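Local coordinates for SIR4-interacting protein SIF2 (Saccharomyces cerevisiae, PDB 1R5M) that antagonizes telomeric silencing in yeast, belongs to the Set3C corepressor complex as a WD-repeat subunit and may recruit SIR4 to non-telomeric sites, at residues L94-A99 and R133-T138. Sequence-based numbering, arbitrary orientation.
Sequences LRHPFA and RLWNKT. With SO4 (sulfate ion), chain B.
Where two WD40 propeller blades meet, Leu94, near the end of the outermost strand of one blade, packs against the indole of Trp135 on the next blade's third strand. Leu94 CB lies over one face of it, 3.7 Å from the centroid of the Trp135 six-membered ring, a CH-pi contact, and Leu94 CD2 comes 3.6 Å from Trp135 CE3. With chi2 -179° and chi3 180° the Arg133 chain is extended, laying CD over a face of the imidazole, 3.7 Å from the His96 ring centroid, and Pro97 CD meets a face of the guanidinium. Beside this packing, His96 NE2 and Trp135 NE1 both hydrogen-bond to Thr125 OG1, while His96 ND1 bonds to Glu131, whose carboxylate also forms a salt bridge with Arg133 NE. A leucine in place of Trp135 would probably leave Thr125 without its indole partner and open a gap above Leu94. The Arg95 guanidinium, salt-bridged to Glu93, grips a sulfate, probably a crystallisation ion, through Arg95 NH1 to O1 (2.9 Å) and Arg95 NH2 to O4 (2.8 Å). The hydrogen-bonded network of His96, Thr125, Trp135 and Glu131, with glutamate apparently standing where aspartate is usual, is consistent with the structural tetrad of WD40 repeats.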
ATOM      1  N   LEU A  94       4.274  20.231   0.273  1.00 12.01           N
ATOM      2  CA  LEU A  94       5.263  19.545  -0.553  1.00 11.23           C
ATOM      3  C   LEU A  94       4.773  19.711  -1.988  1.00 12.13           C
ATOM      4  O   LEU A  94       4.069  18.854  -2.524  1.00 13.01           O
ATOM      5  CB  LEU A  94       5.322  18.065  -0.170  1.00 10.43           C
ATOM      6  CG  LEU A  94       5.358  17.749   1.332  1.00 10.77           C
ATOM      7  CD1 LEU A  94       5.454  16.243   1.514  1.00 10.95           C
ATOM      8  CD2 LEU A  94       6.538  18.448   2.011  1.00 10.23           C
ATOM      9  N   ARG A  95       5.155  20.821  -2.607  1.00 12.94           N
ATOM     10  CA  ARG A  95       4.700  21.129  -3.954  1.00 12.24           C
ATOM     11  C   ARG A  95       5.633  20.715  -5.086  1.00 12.31           C
ATOM     12  O   ARG A  95       6.857  20.772  -4.956  1.00 14.59           O
ATOM     13  CB  ARG A  95       4.411  22.633  -4.043  1.00 14.79           C
ATOM     14  CG  ARG A  95       3.487  23.044  -5.179  1.00 15.83           C
ATOM     15  CD  ARG A  95       3.127  24.526  -5.067  1.00 17.94           C
ATOM     16  NE  ARG A  95       2.475  24.852  -3.797  1.00 19.17           N
ATOM     17  CZ  ARG A  95       1.174  24.709  -3.553  1.00 19.27           C
ATOM     18  NH1 ARG A  95       0.363  24.242  -4.491  1.00 19.03           N
ATOM     19  NH2 ARG A  95       0.682  25.038  -2.366  1.00 19.23           N
ATOM     20  N   HIS A  96       5.033  20.274  -6.190  1.00 11.44           N
ATOM     21  CA  HIS A  96       5.771  19.883  -7.388  1.00 10.60           C
ATOM     22  C   HIS A  96       5.425  20.911  -8.461  1.00 11.70           C
ATOM     23  O   HIS A  96       4.260  21.249  -8.650  1.00 12.77           O
ATOM     24  CB  HIS A  96       5.325  18.506  -7.894  1.00 10.10           C
ATOM     25  CG  HIS A  96       5.794  17.357  -7.058  1.00 10.61           C
ATOM     26  ND1 HIS A  96       6.706  16.431  -7.513  1.00 10.04           N
ATOM     27  CD2 HIS A  96       5.434  16.952  -5.816  1.00 10.92           C
ATOM     28  CE1 HIS A  96       6.884  15.500  -6.593  1.00 10.56           C
ATOM     29  NE2 HIS A  96       6.123  15.792  -5.554  1.00 11.14           N
ATOM     30  N   PRO A  97       6.429  21.436  -9.169  1.00 12.55           N
ATOM     31  CA  PRO A  97       6.110  22.417 -10.209  1.00 13.12           C
ATOM     32  C   PRO A  97       5.448  21.703 -11.386  1.00 13.90           C
ATOM     33  O   PRO A  97       5.597  20.493 -11.541  1.00 16.33           O
ATOM     34  CB  PRO A  97       7.480  22.980 -10.575  1.00 14.72           C
ATOM     35  CG  PRO A  97       8.380  21.791 -10.382  1.00 16.92           C
ATOM     36  CD  PRO A  97       7.881  21.214  -9.071  1.00 13.02           C
ATOM     37  N   PHE A  98       4.692  22.432 -12.199  1.00 12.88           N
ATOM     38  CA  PHE A  98       4.092  21.810 -13.365  1.00 14.06           C
ATOM     39  C   PHE A  98       5.204  21.764 -14.403  1.00 14.09           C
ATOM     40  O   PHE A  98       6.059  22.649 -14.432  1.00 14.09           O
ATOM     41  CB  PHE A  98       2.904  22.622 -13.880  1.00 16.34           C
ATOM     42  CG  PHE A  98       1.676  22.495 -13.022  1.00 18.63           C
ATOM     43  CD1 PHE A  98       1.508  23.292 -11.898  1.00 21.22           C
ATOM     44  CD2 PHE A  98       0.699  21.555 -13.329  1.00 21.07           C
ATOM     45  CE1 PHE A  98       0.383  23.156 -11.087  1.00 21.34           C
ATOM     46  CE2 PHE A  98      -0.430  21.411 -12.523  1.00 22.45           C
ATOM     47  CZ  PHE A  98      -0.585  22.214 -11.401  1.00 20.47           C
ATOM     48  N   ALA A  99       5.197  20.732 -15.238  1.00 14.33           N
ATOM     49  CA  ALA A  99       6.230  20.564 -16.253  1.00 16.31           C
ATOM     50  C   ALA A  99       6.282  21.712 -17.245  1.00 17.88           C
ATOM     51  O   ALA A  99       5.267  22.348 -17.539  1.00 16.99           O
ATOM     52  CB  ALA A  99       6.019  19.252 -16.994  1.00 16.46           C
ATOM     53  N   ARG A 133      10.000  13.631  -5.570  1.00  9.05           N
ATOM     54  CA  ARG A 133      10.692  14.594  -4.720  1.00  9.30           C
ATOM     55  C   ARG A 133      10.863  13.955  -3.352  1.00  9.88           C
ATOM     56  O   ARG A 133       9.990  13.210  -2.886  1.00  9.91           O
ATOM     57  CB  ARG A 133       9.927  15.918  -4.623  1.00  8.77           C
ATOM     58  CG  ARG A 133      10.088  16.745  -5.888  1.00  9.34           C
ATOM     59  CD  ARG A 133       9.375  18.091  -5.887  1.00 10.80           C
ATOM     60  NE  ARG A 133       9.659  18.714  -7.177  1.00 11.19           N
ATOM     61  CZ  ARG A 133      10.440  19.773  -7.356  1.00 13.22           C
ATOM     62  NH1 ARG A 133      11.013  20.384  -6.327  1.00 12.00           N
ATOM     63  NH2 ARG A 133      10.722  20.168  -8.588  1.00 13.86           N
ATOM     64  N   LEU A 134      12.011  14.225  -2.736  1.00  8.37           N
ATOM     65  CA  LEU A 134      12.363  13.685  -1.429  1.00  9.50           C
ATOM     66  C   LEU A 134      12.335  14.815  -0.415  1.00 10.23           C
ATOM     67  O   LEU A 134      12.931  15.871  -0.642  1.00 10.03           O
ATOM     68  CB  LEU A 134      13.766  13.077  -1.489  1.00 10.82           C
ATOM     69  CG  LEU A 134      14.345  12.542  -0.183  1.00 11.04           C
ATOM     70  CD1 LEU A 134      13.553  11.318   0.269  1.00 12.19           C
ATOM     71  CD2 LEU A 134      15.803  12.185  -0.387  1.00 12.29           C
ATOM     72  N   TRP A 135      11.657  14.585   0.704  1.00  9.22           N
ATOM     73  CA  TRP A 135      11.516  15.604   1.741  1.00  9.69           C
ATOM     74  C   TRP A 135      11.815  15.081   3.140  1.00  9.70           C
ATOM     75  O   TRP A 135      11.720  13.883   3.399  1.00 10.33           O
ATOM     76  CB  TRP A 135      10.081  16.147   1.761  1.00 10.81           C
ATOM     77  CG  TRP A 135       9.430  16.323   0.417  1.00  9.40           C
ATOM     78  CD1 TRP A 135       8.894  15.343  -0.377  1.00  9.98           C
ATOM     79  CD2 TRP A 135       9.221  17.558  -0.274  1.00 10.23           C
ATOM     80  NE1 TRP A 135       8.362  15.897  -1.518  1.00 10.27           N
ATOM     81  CE2 TRP A 135       8.549  17.255  -1.481  1.00  8.75           C
ATOM     82  CE3 TRP A 135       9.534  18.894   0.010  1.00 10.41           C
ATOM     83  CZ2 TRP A 135       8.185  18.240  -2.404  1.00 11.07           C
ATOM     84  CZ3 TRP A 135       9.173  19.875  -0.908  1.00  9.93           C
ATOM     85  CH2 TRP A 135       8.505  19.541  -2.101  1.00 10.13           C
ATOM     86  N   ASN A 136      12.164  15.993   4.044  1.00 10.74           N
ATOM     87  CA  ASN A 136      12.396  15.621   5.432  1.00 11.54           C
ATOM     88  C   ASN A 136      11.022  15.698   6.103  1.00 12.16           C
ATOM     89  O   ASN A 136      10.121  16.364   5.593  1.00 12.11           O
ATOM     90  CB  ASN A 136      13.371  16.591   6.105  1.00 11.60           C
ATOM     91  CG  ASN A 136      13.502  16.340   7.599  1.00 11.13           C
ATOM     92  OD1 ASN A 136      12.910  17.053   8.421  1.00 14.42           O
ATOM     93  ND2 ASN A 136      14.264  15.317   7.959  1.00 11.88           N
ATOM     94  N   LYS A 137      10.858  15.026   7.239  1.00 12.95           N
ATOM     95  CA  LYS A 137       9.574  15.018   7.938  1.00 13.05           C
ATOM     96  C   LYS A 137       9.068  16.390   8.374  1.00 14.83           C
ATOM     97  O   LYS A 137       7.887  16.540   8.700  1.00 15.23           O
ATOM     98  CB  LYS A 137       9.635  14.086   9.152  1.00 14.63           C
ATOM     99  CG  LYS A 137      10.630  14.506  10.224  1.00 16.24           C
ATOM    100  CD  LYS A 137      10.537  13.592  11.436  1.00 18.74           C
ATOM    101  CE  LYS A 137      11.604  13.933  12.467  1.00 22.98           C
ATOM    102  NZ  LYS A 137      11.473  15.334  12.954  1.00 27.48           N
ATOM    103  N   THR A 138       9.951  17.387   8.389  1.00 14.50           N
ATOM    104  CA  THR A 138       9.551  18.740   8.767  1.00 16.48           C
ATOM    105  C   THR A 138       9.167  19.549   7.526  1.00 15.80           C
ATOM    106  O   THR A 138       8.717  20.691   7.636  1.00 15.60           O
ATOM    107  CB  THR A 138      10.679  19.487   9.527  1.00 17.60           C
ATOM    108  OG1 THR A 138      11.815  19.653   8.669  1.00 24.69           O
ATOM    109  CG2 THR A 138      11.089  18.709  10.764  1.00 21.56           C
TER
HETATM  110  S   SO4 B1001      -3.111  24.629  -2.949  0.98 25.04           S
HETATM  111  O1  SO4 B1001      -2.547  24.247  -4.257  0.93 27.25           O
HETATM  112  O2  SO4 B1001      -4.230  25.569  -3.154  0.73 27.55           O
HETATM  113  O3  SO4 B1001      -3.596  23.424  -2.250  0.70 27.66           O
HETATM  114  O4  SO4 B1001      -2.074  25.279  -2.126  0.75 27.30           O